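(S)-ureidoglycine--glyoxylate transaminase (Bacillus subtilis, PDB 3ISL) catalyses the pyridoxal-phosphate-dependent transfer of an amino group from (S)-ureidoglycine to glyoxylate, giving oxalurate and glycine in purine breakdown. Local coordinates at residues R163-I177 / W187-L200. Sequence-based numbering, arbitrary orientation.
Sequences RTEDALFIVDAVATI and WKIDAAIGGTQKCL. With PLP (pyridoxal-5'-phosphate), chain C.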
# COMPACT_ATOMS: atom_id res chain seq x y z
N ARG A 163 -0.99 8.41 -30.57
CA ARG A 163 -0.20 9.64 -30.73
C ARG A 163 -0.71 10.55 -31.89
O ARG A 163 -0.90 11.75 -31.73
CB ARG A 163 1.31 9.26 -30.92
CG ARG A 163 2.32 10.43 -30.78
CD ARG A 163 2.30 11.07 -29.35
NE ARG A 163 2.46 10.08 -28.25
CZ ARG A 163 3.62 9.75 -27.65
NH1 ARG A 163 4.78 10.29 -28.01
NH2 ARG A 163 3.63 8.86 -26.68
N THR A 164 -0.91 9.98 -33.07
CA THR A 164 -1.46 10.76 -34.19
C THR A 164 -2.89 11.27 -33.96
O THR A 164 -3.19 12.39 -34.34
CB THR A 164 -1.31 10.07 -35.59
OG1 THR A 164 -2.42 9.21 -35.84
CG2 THR A 164 -0.06 9.27 -35.72
N GLU A 165 -3.74 10.48 -33.31
CA GLU A 165 -5.10 10.90 -32.98
C GLU A 165 -5.18 11.70 -31.68
O GLU A 165 -6.29 12.07 -31.25
CB GLU A 165 -6.06 9.71 -32.92
CG GLU A 165 -6.11 8.89 -34.21
CD GLU A 165 -6.75 9.65 -35.38
OE1 GLU A 165 -7.73 10.39 -35.19
OE2 GLU A 165 -6.23 9.52 -36.48
N ASP A 166 -4.03 11.93 -31.04
CA ASP A 166 -3.97 12.74 -29.83
C ASP A 166 -4.85 12.13 -28.74
O ASP A 166 -5.54 12.83 -28.02
CB ASP A 166 -4.27 14.23 -30.14
CG ASP A 166 -3.79 15.21 -29.01
OD1 ASP A 166 -2.85 14.90 -28.22
OD2 ASP A 166 -4.41 16.31 -28.97
N ALA A 167 -4.81 10.80 -28.62
CA ALA A 167 -5.31 10.08 -27.42
C ALA A 167 -4.14 9.69 -26.47
O ALA A 167 -3.01 9.43 -26.94
CB ALA A 167 -6.11 8.80 -27.84
N LEU A 168 -4.44 9.59 -25.16
CA LEU A 168 -3.48 9.07 -24.21
C LEU A 168 -3.53 7.56 -24.15
O LEU A 168 -4.60 6.99 -23.92
CB LEU A 168 -3.70 9.66 -22.81
CG LEU A 168 -3.87 11.18 -22.85
CD1 LEU A 168 -4.40 11.59 -21.47
CD2 LEU A 168 -2.46 11.83 -23.16
N PHE A 169 -2.41 6.91 -24.40
CA PHE A 169 -2.40 5.45 -24.40
C PHE A 169 -1.90 4.99 -23.03
O PHE A 169 -0.75 5.22 -22.70
CB PHE A 169 -1.46 4.97 -25.52
CG PHE A 169 -1.40 3.48 -25.72
CD1 PHE A 169 -2.50 2.68 -25.50
CD2 PHE A 169 -0.27 2.92 -26.28
CE1 PHE A 169 -2.47 1.35 -25.76
CE2 PHE A 169 -0.21 1.56 -26.56
CZ PHE A 169 -1.32 0.78 -26.32
N ILE A 170 -2.79 4.39 -22.22
CA ILE A 170 -2.47 4.04 -20.83
C ILE A 170 -2.51 2.53 -20.74
O ILE A 170 -3.53 1.94 -21.06
CB ILE A 170 -3.47 4.71 -19.86
CG1 ILE A 170 -3.28 6.25 -19.96
CG2 ILE A 170 -3.29 4.21 -18.34
CD1 ILE A 170 -4.43 6.97 -19.52
N VAL A 171 -1.40 1.94 -20.31
CA VAL A 171 -1.20 0.51 -20.43
C VAL A 171 -1.04 -0.16 -19.07
O VAL A 171 -0.30 0.29 -18.26
CB VAL A 171 0.02 0.16 -21.40
CG1 VAL A 171 0.36 -1.34 -21.31
CG2 VAL A 171 -0.34 0.49 -22.87
N ASP A 172 -1.79 -1.23 -18.81
CA ASP A 172 -1.54 -2.00 -17.61
C ASP A 172 -0.45 -3.01 -18.02
O ASP A 172 -0.73 -3.96 -18.78
CB ASP A 172 -2.89 -2.65 -17.18
CG ASP A 172 -2.76 -3.89 -16.31
OD1 ASP A 172 -1.67 -4.44 -16.09
OD2 ASP A 172 -3.79 -4.39 -15.90
N ALA A 173 0.81 -2.78 -17.59
CA ALA A 173 1.92 -3.72 -17.83
C ALA A 173 2.24 -4.52 -16.53
O ALA A 173 3.37 -4.88 -16.29
CB ALA A 173 3.17 -3.01 -18.42
N VAL A 174 1.24 -4.77 -15.70
CA VAL A 174 1.49 -5.28 -14.36
C VAL A 174 2.12 -6.70 -14.42
O VAL A 174 3.00 -7.02 -13.64
CB VAL A 174 0.17 -5.27 -13.52
CG1 VAL A 174 0.21 -6.31 -12.44
CG2 VAL A 174 -0.16 -3.85 -12.96
N ALA A 175 1.63 -7.53 -15.33
CA ALA A 175 2.08 -8.90 -15.43
C ALA A 175 3.29 -9.05 -16.31
O ALA A 175 3.83 -10.14 -16.37
CB ALA A 175 0.97 -9.77 -16.03
N THR A 176 3.59 -8.06 -17.13
CA THR A 176 4.68 -8.20 -18.12
C THR A 176 5.95 -7.46 -17.67
O THR A 176 7.05 -7.86 -18.02
CB THR A 176 4.29 -7.72 -19.53
OG1 THR A 176 3.81 -6.40 -19.39
CG2 THR A 176 3.16 -8.58 -20.07
N ILE A 177 5.82 -6.40 -16.88
CA ILE A 177 7.02 -5.60 -16.63
C ILE A 177 8.10 -6.47 -15.93
O ILE A 177 7.80 -7.20 -14.94
CB ILE A 177 6.69 -4.36 -15.74
CG1 ILE A 177 7.82 -3.26 -15.79
CG2 ILE A 177 6.29 -4.78 -14.22
CD1 ILE A 177 8.25 -2.80 -17.25
N TRP A 187 6.98 2.35 -28.06
CA TRP A 187 5.62 1.96 -28.41
C TRP A 187 4.65 3.11 -28.24
O TRP A 187 3.44 2.92 -28.35
CB TRP A 187 5.21 0.73 -27.60
CG TRP A 187 6.02 -0.48 -27.89
CD1 TRP A 187 6.87 -0.68 -28.95
CD2 TRP A 187 6.03 -1.70 -27.14
NE1 TRP A 187 7.39 -1.93 -28.90
CE2 TRP A 187 6.90 -2.59 -27.80
CE3 TRP A 187 5.39 -2.11 -25.96
CZ2 TRP A 187 7.19 -3.90 -27.31
CZ3 TRP A 187 5.66 -3.42 -25.48
CH2 TRP A 187 6.55 -4.29 -26.18
N LYS A 188 5.18 4.30 -27.91
CA LYS A 188 4.40 5.51 -27.79
C LYS A 188 3.32 5.28 -26.74
O LYS A 188 2.15 5.64 -26.92
CB LYS A 188 3.76 5.92 -29.13
CG LYS A 188 4.73 6.10 -30.34
CD LYS A 188 5.84 7.10 -30.13
CE LYS A 188 6.27 7.77 -31.45
NZ LYS A 188 6.55 6.74 -32.46
N ILE A 189 3.71 4.65 -25.65
CA ILE A 189 2.86 4.56 -24.47
C ILE A 189 3.01 5.85 -23.67
O ILE A 189 4.15 6.31 -23.35
CB ILE A 189 3.25 3.32 -23.61
CG1 ILE A 189 3.04 2.04 -24.43
CG2 ILE A 189 2.55 3.32 -22.21
CD1 ILE A 189 3.53 0.69 -23.65
N ASP A 190 1.86 6.44 -23.35
CA ASP A 190 1.83 7.67 -22.58
C ASP A 190 1.90 7.48 -21.06
O ASP A 190 2.48 8.30 -20.35
CB ASP A 190 0.59 8.50 -22.98
CG ASP A 190 0.56 8.84 -24.45
OD1 ASP A 190 1.44 9.65 -24.86
OD2 ASP A 190 -0.34 8.32 -25.18
N ALA A 191 1.25 6.43 -20.56
CA ALA A 191 1.39 6.04 -19.19
C ALA A 191 1.38 4.55 -19.09
O ALA A 191 0.61 3.85 -19.83
CB ALA A 191 0.24 6.68 -18.29
N ALA A 192 2.26 4.01 -18.21
CA ALA A 192 2.34 2.55 -17.99
C ALA A 192 2.35 2.33 -16.49
O ALA A 192 2.96 3.07 -15.78
CB ALA A 192 3.61 1.94 -18.60
N ILE A 193 1.69 1.27 -16.04
CA ILE A 193 1.70 0.98 -14.64
C ILE A 193 2.17 -0.43 -14.51
O ILE A 193 1.68 -1.35 -15.19
CB ILE A 193 0.26 1.06 -14.02
CG1 ILE A 193 -0.42 2.42 -14.29
CG2 ILE A 193 0.30 0.59 -12.55
CD1 ILE A 193 -1.50 2.44 -15.51
N GLY A 194 3.11 -0.62 -13.61
CA GLY A 194 3.58 -1.98 -13.28
C GLY A 194 3.06 -2.47 -11.96
O GLY A 194 2.35 -1.75 -11.25
N GLY A 195 3.40 -3.71 -11.63
CA GLY A 195 3.23 -4.22 -10.26
C GLY A 195 4.49 -4.90 -9.80
O GLY A 195 5.42 -5.12 -10.58
N THR A 196 4.58 -5.21 -8.52
CA THR A 196 5.84 -5.70 -7.97
C THR A 196 5.91 -7.23 -7.80
O THR A 196 7.01 -7.80 -7.88
CB THR A 196 6.07 -5.09 -6.57
OG1 THR A 196 4.81 -5.03 -5.87
CG2 THR A 196 6.56 -3.67 -6.70
N GLN A 197 4.77 -7.90 -7.57
CA GLN A 197 4.77 -9.25 -7.04
C GLN A 197 4.76 -10.29 -8.15
O GLN A 197 4.59 -11.51 -7.87
CB GLN A 197 3.56 -9.48 -6.10
CG GLN A 197 2.16 -9.59 -6.92
CD GLN A 197 1.45 -8.22 -7.12
OE1 GLN A 197 2.06 -7.17 -6.94
NE2 GLN A 197 0.16 -8.25 -7.46
N LYS A 198 4.90 -9.82 -9.39
CA LYS A 198 4.94 -10.64 -10.61
C LYS A 198 6.36 -10.77 -11.14
O LYS A 198 7.21 -11.19 -10.40
CB LYS A 198 3.89 -10.19 -11.62
CG LYS A 198 2.43 -10.50 -11.00
CD LYS A 198 1.20 -10.18 -11.90
CE LYS A 198 -0.03 -10.12 -11.00
NZ LYS A 198 -1.34 -10.30 -11.61
N CYS A 199 6.65 -10.43 -12.39
CA CYS A 199 8.00 -10.64 -12.84
C CYS A 199 9.14 -9.96 -12.08
O CYS A 199 10.33 -10.33 -12.27
CB CYS A 199 8.06 -10.31 -14.33
SG CYS A 199 6.94 -11.38 -15.20
N LEU A 200 8.82 -8.91 -11.31
CA LEU A 200 9.76 -8.20 -10.44
C LEU A 200 10.12 -8.94 -9.12
O LEU A 200 11.15 -8.67 -8.50
CB LEU A 200 9.26 -6.74 -10.13
CG LEU A 200 9.10 -5.86 -11.42
CD1 LEU A 200 8.79 -4.44 -10.91
CD2 LEU A 200 10.39 -5.85 -12.34
N1 PLP C . -3.52 -6.18 -13.75
C2 PLP C . -3.02 -7.44 -14.34
C2A PLP C . -2.79 -7.66 -15.71
C3 PLP C . -2.73 -8.56 -13.54
O3 PLP C . -2.26 -9.73 -14.08
C4 PLP C . -2.88 -8.54 -12.17
C4A PLP C . -2.52 -9.83 -11.34
C5 PLP C . -3.33 -7.37 -11.58
C6 PLP C . -3.67 -6.20 -12.32
C5A PLP C . -3.53 -7.42 -10.10
O4P PLP C . -2.85 -6.42 -9.50
P PLP C . -2.97 -6.49 -7.92
O1P PLP C . -3.61 -7.79 -7.45
O2P PLP C . -3.80 -5.08 -7.63
O3P PLP C . -1.45 -6.27 -7.26
O HOH W 1 0.53 8.00 -27.78
O HOH W 2 6.02 7.58 -24.83
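V174 lays its CG2 methyl against the backbone of G194, 3.6 Å from G194 C, while its CG1 meets the pyridine ring of PLP, 3.8 Å from PLP C5. That wedge sits beside two parallel strands, 168-172 and 191-193, neighbours in the central sheet of this class-V aminotransferase. Between them V171 N donates to A191 O, and V171 O takes I193 N almost head-on at 3.1 Å. On the face carrying I170, A191 and I193, the I193 CD1 methyl reaches I170 CG2. At the far end D190 clamps the start of the pairing: OD2 uses its anti lone pair for F169 N at 2.6 Å, and OD1 makes a salt bridge with R163 NH2, the guanidinium and carboxylate planes 39° apart. R214 adds a second salt bridge at OD2. F169, its CG anti to the backbone N (chi1 -176°), turns a ring edge to K188 O. At the cofactor end D172 OD1 closes an Asx turn onto V174 N, leaving OD2 2.8 Å from PLP N1. An asparagine in place of D172 would probably deprive the pyridine nitrogen of its negative partner. K198 NZ is bonded to PLP C4A at 1.3 Å, and Q197 NE2 donates to phosphate O3P. The imine-length link at C4A is that of an internal aldimine, and the carboxylate beside N1 probably keeps the ring nitrogen protonated, so that the ring can act as an electron sink.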